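Local coordinates for DUF1254 domain-containing protein (PDB 3U07) that is of unknown function but joins DUF1254 and DUF1214 family regions in one chain, and is probably exported by means of a signal peptide, at residues Ser345-Tyr353 with His368-Lys376; Ala33-Tyr44 with Trp215-Leu223. The protein carries 2 engineered substitutions. All coordinates share one frame; numbering follows the deposited sequence.

Contact 1. Residues Ser345-Tyr353 with His368-Lys376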
# COMPACT_ATOMS: atom_id res chain seq x y z
N SER A 345 14.96 -8.62 7.28
CA SER A 345 16.03 -8.94 6.35
C SER A 345 16.63 -7.69 5.73
O SER A 345 17.80 -7.67 5.35
CB SER A 345 15.52 -9.86 5.23
OG SER A 345 14.67 -9.15 4.34
N GLU A 346 15.82 -6.64 5.63
CA GLU A 346 16.30 -5.41 5.01
C GLU A 346 16.68 -4.32 6.00
O GLU A 346 17.86 -4.03 6.18
CB GLU A 346 15.25 -4.89 4.03
CG GLU A 346 14.77 -5.95 3.04
CD GLU A 346 15.92 -6.72 2.43
OE1 GLU A 346 16.76 -6.10 1.74
OE2 GLU A 346 15.99 -7.94 2.65
N PHE A 347 15.69 -3.70 6.63
CA PHE A 347 15.98 -2.65 7.61
C PHE A 347 14.73 -2.25 8.36
O PHE A 347 13.62 -2.68 8.03
CB PHE A 347 16.58 -1.43 6.91
CG PHE A 347 15.59 -0.60 6.12
CD1 PHE A 347 15.00 0.53 6.69
CD2 PHE A 347 15.28 -0.93 4.80
CE1 PHE A 347 14.12 1.33 5.95
CE2 PHE A 347 14.40 -0.13 4.05
CZ PHE A 347 13.82 1.00 4.63
N TRP A 348 14.90 -1.43 9.40
CA TRP A 348 13.76 -0.96 10.17
C TRP A 348 13.96 0.49 10.59
O TRP A 348 15.06 1.04 10.45
CB TRP A 348 13.54 -1.84 11.40
CG TRP A 348 14.74 -1.99 12.29
CD1 TRP A 348 15.66 -2.99 12.26
CD2 TRP A 348 15.15 -1.09 13.33
NE1 TRP A 348 16.61 -2.79 13.23
CE2 TRP A 348 16.33 -1.63 13.89
CE3 TRP A 348 14.63 0.11 13.84
CZ2 TRP A 348 17.00 -1.00 14.95
CZ3 TRP A 348 15.31 0.73 14.89
CH2 TRP A 348 16.48 0.17 15.43
N SER A 349 12.90 1.11 11.09
CA SER A 349 12.97 2.50 11.50
C SER A 349 11.80 2.86 12.42
O SER A 349 10.80 2.14 12.48
CB SER A 349 12.90 3.40 10.26
OG SER A 349 11.67 3.21 9.58
N VAL A 350 11.94 3.95 13.16
CA VAL A 350 10.88 4.43 14.02
C VAL A 350 10.82 5.92 13.70
O VAL A 350 11.84 6.61 13.72
CB VAL A 350 11.16 4.16 15.53
CG1 VAL A 350 12.25 3.13 15.67
CG2 VAL A 350 11.51 5.44 16.26
N THR A 351 9.63 6.41 13.38
CA THR A 351 9.46 7.82 13.02
C THR A 351 8.48 8.52 13.95
O THR A 351 7.51 7.91 14.42
CB THR A 351 8.95 7.93 11.55
OG1 THR A 351 9.82 7.18 10.69
CG2 THR A 351 8.92 9.38 11.09
N ILE A 352 8.72 9.80 14.20
CA ILE A 352 7.87 10.58 15.08
C ILE A 352 6.90 11.48 14.33
O ILE A 352 7.28 12.19 13.40
CB ILE A 352 8.72 11.46 16.02
CG1 ILE A 352 9.65 10.58 16.85
CG2 ILE A 352 7.82 12.31 16.92
CD1 ILE A 352 8.94 9.47 17.61
N TYR A 353 5.63 11.46 14.75
CA TYR A 353 4.59 12.27 14.13
C TYR A 353 3.78 12.98 15.21
O TYR A 353 3.62 12.46 16.32
CB TYR A 353 3.64 11.38 13.32
CG TYR A 353 4.29 10.59 12.21
CD1 TYR A 353 4.35 11.11 10.91
CD2 TYR A 353 4.83 9.33 12.45
CE1 TYR A 353 4.94 10.38 9.88
CE2 TYR A 353 5.43 8.60 11.43
CZ TYR A 353 5.48 9.12 10.15
OH TYR A 353 6.06 8.39 9.14
N HIS A 368 13.69 13.12 12.10
CA HIS A 368 12.36 12.63 12.44
C HIS A 368 12.29 11.13 12.63
O HIS A 368 11.25 10.59 13.00
CB HIS A 368 11.39 13.07 11.35
CG HIS A 368 11.53 14.51 10.98
ND1 HIS A 368 10.94 15.52 11.69
CD2 HIS A 368 12.28 15.11 10.02
CE1 HIS A 368 11.31 16.69 11.20
NE2 HIS A 368 12.13 16.47 10.18
N SER A 369 13.40 10.44 12.38
CA SER A 369 13.43 9.00 12.53
C SER A 369 14.82 8.49 12.88
O SER A 369 15.82 9.20 12.72
CB SER A 369 12.96 8.34 11.23
OG SER A 369 13.82 8.69 10.15
N ARG A 370 14.87 7.25 13.37
CA ARG A 370 16.12 6.58 13.72
C ARG A 370 15.92 5.13 13.30
O ARG A 370 14.79 4.63 13.30
CB ARG A 370 16.37 6.64 15.23
CG ARG A 370 16.81 8.00 15.76
CD ARG A 370 18.24 8.34 15.36
NE ARG A 370 18.32 8.94 14.03
CZ ARG A 370 19.46 9.33 13.45
NH1 ARG A 370 20.61 9.19 14.09
NH2 ARG A 370 19.44 9.87 12.24
N GLY A 371 17.01 4.46 12.94
CA GLY A 371 16.88 3.07 12.52
C GLY A 371 18.22 2.37 12.51
O GLY A 371 19.21 2.94 12.97
N ASP A 372 18.27 1.15 12.00
CA ASP A 372 19.52 0.40 11.97
C ASP A 372 20.55 1.01 11.03
O ASP A 372 21.74 0.76 11.17
CB ASP A 372 19.26 -1.07 11.62
CG ASP A 372 18.56 -1.26 10.29
OD1 ASP A 372 17.46 -0.69 10.10
OD2 ASP A 372 19.11 -1.97 9.42
N ARG A 373 20.10 1.83 10.08
CA ARG A 373 21.01 2.48 9.14
C ARG A 373 21.64 3.73 9.74
O ARG A 373 22.60 4.27 9.18
CB ARG A 373 20.26 2.87 7.86
CG ARG A 373 19.79 1.70 7.01
CD ARG A 373 20.96 1.00 6.33
NE ARG A 373 21.48 1.75 5.19
CZ ARG A 373 21.46 1.33 3.93
NH1 ARG A 373 20.93 0.15 3.64
NH2 ARG A 373 21.95 2.09 2.96
N THR A 374 21.13 4.19 10.88
CA THR A 374 21.66 5.39 11.52
C THR A 374 22.11 5.19 12.96
O THR A 374 22.59 6.12 13.60
CB THR A 374 20.62 6.53 11.48
OG1 THR A 374 19.41 6.12 12.13
CG2 THR A 374 20.31 6.92 10.04
N MSE A 375 21.96 3.97 13.48
CA MSE A 375 22.38 3.66 14.85
C MSE A 375 23.10 2.32 14.89
O MSE A 375 22.98 1.51 13.97
CB MSE A 375 21.18 3.53 15.80
CG MSE A 375 20.21 4.68 15.85
SE MSE A 375 18.99 4.34 17.32
CE MSE A 375 17.94 2.94 16.54
N LYS A 376 23.85 2.09 15.97
CA LYS A 376 24.55 0.83 16.16
C LYS A 376 24.20 0.28 17.54
O LYS A 376 24.14 1.02 18.52
CB LYS A 376 26.07 1.00 16.03
CG LYS A 376 26.62 0.61 14.65
CD LYS A 376 26.22 1.60 13.56
CE LYS A 376 26.72 1.17 12.18
NZ LYS A 376 25.87 0.11 11.56
O HOH W 1 17.19 2.44 9.12
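V350 and R370 face each other as the hydrogen-bonded pair of an antiparallel beta ladder, in which strand 369-371 forms the edge of a four-stranded sheet in the DUF1214 family region. V350 N donates to R370 O at 2.9 Å and R370 N donates to V350 O in return; I352 N donates to H368 O, and T351 and S369 sit between as a non-hydrogen-bonded pair. At the W348 end a side chain does the pairing, and D372 is the one to follow. Its CB lies 3.5 Å from W348 NE1, against the indole. CG is turned between D372's own N and carbonyl carbon (chi1 58°), which brings the carboxylate back to the neighbouring strand. OD1 accepts a bond from W348 N at 2.8 Å, almost straight (177°), approached on the syn side but 35° out of the carboxylate plane. OD2, the other oxygen, lies 3.6 Å from F347 CB, which OD1 approaches slightly more closely. OD1 also lies 3.0 Å from W348 O, two acceptors side by side with no hydrogen bond between them. That carbonyl receives a hydrogen bond from a water, which accepts one from R373 N and so bridges the two segments. The indole has main chain over one face: D372 N stands 3.7 Å above its centre, with G371 CA beside it in a CH-pi contact. F339 and Y383 meet the same indole edge to face. Crossing at about a right angle, selenomethionine M375 bends at its last torsion to set CE 3.3 Å from W348 CH2.

Contact 2. Residues Ala33-Tyr44 with Trp215-Leu223; sequences AYIYGYSIDEAY and WLERVNFVL
D41 and R218 form the salt bridge where helices 33-44 and 215-223 cross, their axes 8.9 Å apart and at 78°. R218 grips side-on: NE gives a 2.6 Å bond to the syn lone pair of D41 OD1, while NH2 reaches OD2 at 2.9 Å. Carboxylate and guanidinium lie nearly coplanar; D41's CG, anti to its backbone N (chi1 -165°), carries the carboxylate across to R218. The remaining nitrogen, NH1, bonds to S213 OG.

Aromatic contacts lie to both ends of this ion pair. Y34 drives its edge into the face of W215 in a T-shaped stack, CD1 coming 3.5 Å from W215 CE2, and Y34 CA adds a CH-pi contact over the six-membered ring. Farther along, F221 points its edge at the face of Y44 in an offset edge-to-face pair with planes at 64°. The edge of Y44 also takes R218 CD, 3.8 Å from CD2.

The aliphatic contacts are made by I40, V219, V222 and L223: I40 CG2 slides past V222 CG1 at 3.6 Å, and I40 CD1 meets L223 CD1. V219 CG2 also settles 3.6 Å from the main-chain carbonyl oxygen of G37, where glycine presents no side chain.

In these buried surroundings the paired charges probably satisfy each other, and the two-nitrogen grip favours a near-flat meeting of carboxylate and guanidinium, with S213 as a further partner for the arginine.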
# COMPACT_ATOMS: atom_id res chain seq x y z
N ALA A 33 -22.81 -9.66 -0.68
CA ALA A 33 -22.55 -9.15 -2.02
C ALA A 33 -21.84 -7.80 -1.93
O ALA A 33 -20.85 -7.57 -2.61
CB ALA A 33 -23.86 -9.00 -2.81
N TYR A 34 -22.35 -6.92 -1.07
CA TYR A 34 -21.71 -5.62 -0.93
C TYR A 34 -20.30 -5.75 -0.35
O TYR A 34 -19.39 -5.04 -0.79
CB TYR A 34 -22.53 -4.70 -0.03
CG TYR A 34 -21.82 -3.40 0.24
CD1 TYR A 34 -21.78 -2.39 -0.72
CD2 TYR A 34 -21.10 -3.21 1.42
CE1 TYR A 34 -21.04 -1.22 -0.51
CE2 TYR A 34 -20.36 -2.04 1.64
CZ TYR A 34 -20.34 -1.06 0.68
OH TYR A 34 -19.62 0.09 0.90
N ILE A 35 -20.12 -6.63 0.63
CA ILE A 35 -18.81 -6.79 1.24
C ILE A 35 -17.79 -7.29 0.21
O ILE A 35 -16.62 -6.88 0.25
CB ILE A 35 -18.88 -7.72 2.48
CG1 ILE A 35 -19.57 -6.96 3.63
CG2 ILE A 35 -17.48 -8.15 2.92
CD1 ILE A 35 -19.96 -7.83 4.81
N TYR A 36 -18.21 -8.14 -0.72
CA TYR A 36 -17.31 -8.61 -1.78
C TYR A 36 -16.99 -7.41 -2.69
O TYR A 36 -15.83 -7.19 -3.06
CB TYR A 36 -17.98 -9.70 -2.63
CG TYR A 36 -17.45 -9.77 -4.06
CD1 TYR A 36 -16.24 -10.39 -4.35
CD2 TYR A 36 -18.14 -9.15 -5.10
CE1 TYR A 36 -15.72 -10.39 -5.66
CE2 TYR A 36 -17.64 -9.14 -6.40
CZ TYR A 36 -16.43 -9.76 -6.68
OH TYR A 36 -15.93 -9.72 -7.96
N GLY A 37 -18.02 -6.64 -3.02
CA GLY A 37 -17.83 -5.49 -3.90
C GLY A 37 -17.11 -4.30 -3.30
O GLY A 37 -16.52 -3.49 -4.03
N TYR A 38 -17.15 -4.21 -1.98
CA TYR A 38 -16.51 -3.11 -1.25
C TYR A 38 -15.09 -2.77 -1.70
O TYR A 38 -14.78 -1.62 -2.01
CB TYR A 38 -16.50 -3.41 0.25
CG TYR A 38 -15.78 -2.37 1.08
CD1 TYR A 38 -16.43 -1.20 1.49
CD2 TYR A 38 -14.46 -2.55 1.47
CE1 TYR A 38 -15.77 -0.24 2.26
CE2 TYR A 38 -13.79 -1.60 2.23
CZ TYR A 38 -14.45 -0.45 2.63
OH TYR A 38 -13.79 0.49 3.39
N SER A 39 -14.22 -3.77 -1.72
CA SER A 39 -12.83 -3.53 -2.11
C SER A 39 -12.72 -2.94 -3.51
O SER A 39 -11.94 -2.02 -3.75
CB SER A 39 -12.02 -4.83 -2.02
OG SER A 39 -11.98 -5.31 -0.68
N ILE A 40 -13.51 -3.46 -4.44
CA ILE A 40 -13.50 -2.95 -5.81
C ILE A 40 -14.10 -1.54 -5.84
O ILE A 40 -13.54 -0.64 -6.47
CB ILE A 40 -14.32 -3.86 -6.74
CG1 ILE A 40 -13.66 -5.24 -6.84
CG2 ILE A 40 -14.42 -3.23 -8.13
CD1 ILE A 40 -14.56 -6.33 -7.36
N ASP A 41 -15.21 -1.35 -5.15
CA ASP A 41 -15.86 -0.04 -5.14
C ASP A 41 -14.94 1.04 -4.58
O ASP A 41 -14.81 2.11 -5.18
CB ASP A 41 -17.16 -0.10 -4.34
CG ASP A 41 -18.05 1.11 -4.59
OD1 ASP A 41 -18.14 1.52 -5.77
OD2 ASP A 41 -18.66 1.64 -3.64
N GLU A 42 -14.30 0.77 -3.45
CA GLU A 42 -13.43 1.77 -2.85
C GLU A 42 -12.19 2.04 -3.71
O GLU A 42 -11.71 3.17 -3.76
CB GLU A 42 -13.04 1.35 -1.43
CG GLU A 42 -14.22 1.24 -0.46
CD GLU A 42 -14.97 2.56 -0.30
OE1 GLU A 42 -14.32 3.59 -0.04
OE2 GLU A 42 -16.22 2.57 -0.43
N ALA A 43 -11.69 1.02 -4.39
CA ALA A 43 -10.52 1.22 -5.25
C ALA A 43 -10.96 2.15 -6.40
O ALA A 43 -10.24 3.07 -6.78
CB ALA A 43 -10.03 -0.11 -5.80
N TYR A 44 -12.14 1.89 -6.94
CA TYR A 44 -12.66 2.73 -8.02
C TYR A 44 -12.82 4.18 -7.54
O TYR A 44 -12.35 5.10 -8.20
CB TYR A 44 -14.01 2.23 -8.53
CG TYR A 44 -14.56 3.13 -9.62
CD1 TYR A 44 -13.91 3.23 -10.85
CD2 TYR A 44 -15.67 3.94 -9.40
CE1 TYR A 44 -14.35 4.11 -11.83
CE2 TYR A 44 -16.12 4.83 -10.38
CZ TYR A 44 -15.45 4.91 -11.59
OH TYR A 44 -15.87 5.79 -12.56
N TRP A 215 -23.46 1.42 -5.90
CA TRP A 215 -22.25 0.62 -5.87
C TRP A 215 -22.32 -0.51 -6.89
O TRP A 215 -21.30 -0.97 -7.38
CB TRP A 215 -21.98 0.05 -4.47
CG TRP A 215 -22.96 -0.96 -3.98
CD1 TRP A 215 -24.07 -0.73 -3.22
CD2 TRP A 215 -22.87 -2.38 -4.14
NE1 TRP A 215 -24.67 -1.91 -2.88
CE2 TRP A 215 -23.95 -2.94 -3.43
CE3 TRP A 215 -21.98 -3.23 -4.80
CZ2 TRP A 215 -24.17 -4.32 -3.37
CZ3 TRP A 215 -22.19 -4.60 -4.74
CH2 TRP A 215 -23.28 -5.13 -4.03
N LEU A 216 -23.54 -0.94 -7.23
CA LEU A 216 -23.70 -1.99 -8.22
C LEU A 216 -23.16 -1.54 -9.58
O LEU A 216 -22.40 -2.27 -10.21
CB LEU A 216 -25.17 -2.39 -8.38
CG LEU A 216 -25.79 -3.27 -7.29
CD1 LEU A 216 -27.28 -3.43 -7.56
CD2 LEU A 216 -25.10 -4.63 -7.26
N GLU A 217 -23.53 -0.34 -10.03
CA GLU A 217 -23.03 0.10 -11.32
C GLU A 217 -21.53 0.35 -11.34
O GLU A 217 -20.87 0.06 -12.34
CB GLU A 217 -23.81 1.33 -11.84
CG GLU A 217 -23.94 2.52 -10.92
CD GLU A 217 -24.84 3.59 -11.52
OE1 GLU A 217 -25.95 3.82 -10.99
OE2 GLU A 217 -24.45 4.19 -12.55
N ARG A 218 -20.98 0.86 -10.24
CA ARG A 218 -19.54 1.11 -10.18
C ARG A 218 -18.78 -0.22 -10.21
O ARG A 218 -17.85 -0.40 -10.99
CB ARG A 218 -19.17 1.90 -8.93
CG ARG A 218 -19.67 3.36 -8.94
CD ARG A 218 -19.11 4.15 -7.76
NE ARG A 218 -19.49 3.58 -6.47
CZ ARG A 218 -20.55 3.94 -5.76
NH1 ARG A 218 -21.36 4.90 -6.20
NH2 ARG A 218 -20.82 3.33 -4.61
N VAL A 219 -19.18 -1.16 -9.35
CA VAL A 219 -18.52 -2.46 -9.30
C VAL A 219 -18.66 -3.21 -10.63
O VAL A 219 -17.69 -3.77 -11.13
CB VAL A 219 -19.08 -3.33 -8.15
CG1 VAL A 219 -18.53 -4.76 -8.25
CG2 VAL A 219 -18.68 -2.72 -6.80
N ASN A 220 -19.86 -3.24 -11.20
CA ASN A 220 -20.07 -3.94 -12.48
C ASN A 220 -19.24 -3.28 -13.59
O ASN A 220 -18.76 -3.96 -14.50
CB ASN A 220 -21.55 -3.95 -12.87
CG ASN A 220 -22.39 -4.82 -11.95
OD1 ASN A 220 -21.86 -5.52 -11.09
ND2 ASN A 220 -23.70 -4.79 -12.14
N PHE A 221 -19.08 -1.97 -13.50
CA PHE A 221 -18.29 -1.23 -14.48
C PHE A 221 -16.82 -1.68 -14.41
O PHE A 221 -16.20 -1.97 -15.44
CB PHE A 221 -18.37 0.27 -14.20
CG PHE A 221 -17.43 1.09 -15.03
CD1 PHE A 221 -17.74 1.41 -16.35
CD2 PHE A 221 -16.22 1.54 -14.50
CE1 PHE A 221 -16.86 2.16 -17.13
CE2 PHE A 221 -15.34 2.29 -15.26
CZ PHE A 221 -15.65 2.60 -16.59
N VAL A 222 -16.26 -1.71 -13.21
CA VAL A 222 -14.88 -2.13 -13.03
C VAL A 222 -14.69 -3.59 -13.42
O VAL A 222 -13.70 -3.96 -14.05
CB VAL A 222 -14.42 -1.93 -11.57
CG1 VAL A 222 -13.04 -2.56 -11.37
CG2 VAL A 222 -14.38 -0.45 -11.25
N LEU A 223 -15.65 -4.42 -13.02
CA LEU A 223 -15.62 -5.85 -13.31
C LEU A 223 -15.53 -6.09 -14.82
O LEU A 223 -14.89 -7.03 -15.28
CB LEU A 223 -16.89 -6.51 -12.77
CG LEU A 223 -16.91 -7.54 -11.62
CD1 LEU A 223 -15.62 -7.58 -10.84
CD2 LEU A 223 -18.08 -7.21 -10.73

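From the N terminus, helix 26-52 supplies the first half of contact 2; its partner comes 171 residues later in helix 215-224, whose last residue, C224, is disulfide-bonded to C247. The long loop thus closed contains two four-stranded beta-sheets, built from strands between 82 and 190. Contact 1 opens afterwards and closes a short loop of 14 residues within the DUF1214 range, so the two are in series, neither nested nor crossing. The centres of contacts 1 and 2 lie about 38 Å apart on opposite sides of the chain's centre, and they do not touch. N80 and D81, inside the long loop, hydrogen-bond to S369 and S349, linking that part of the chain to the strands of contact 1.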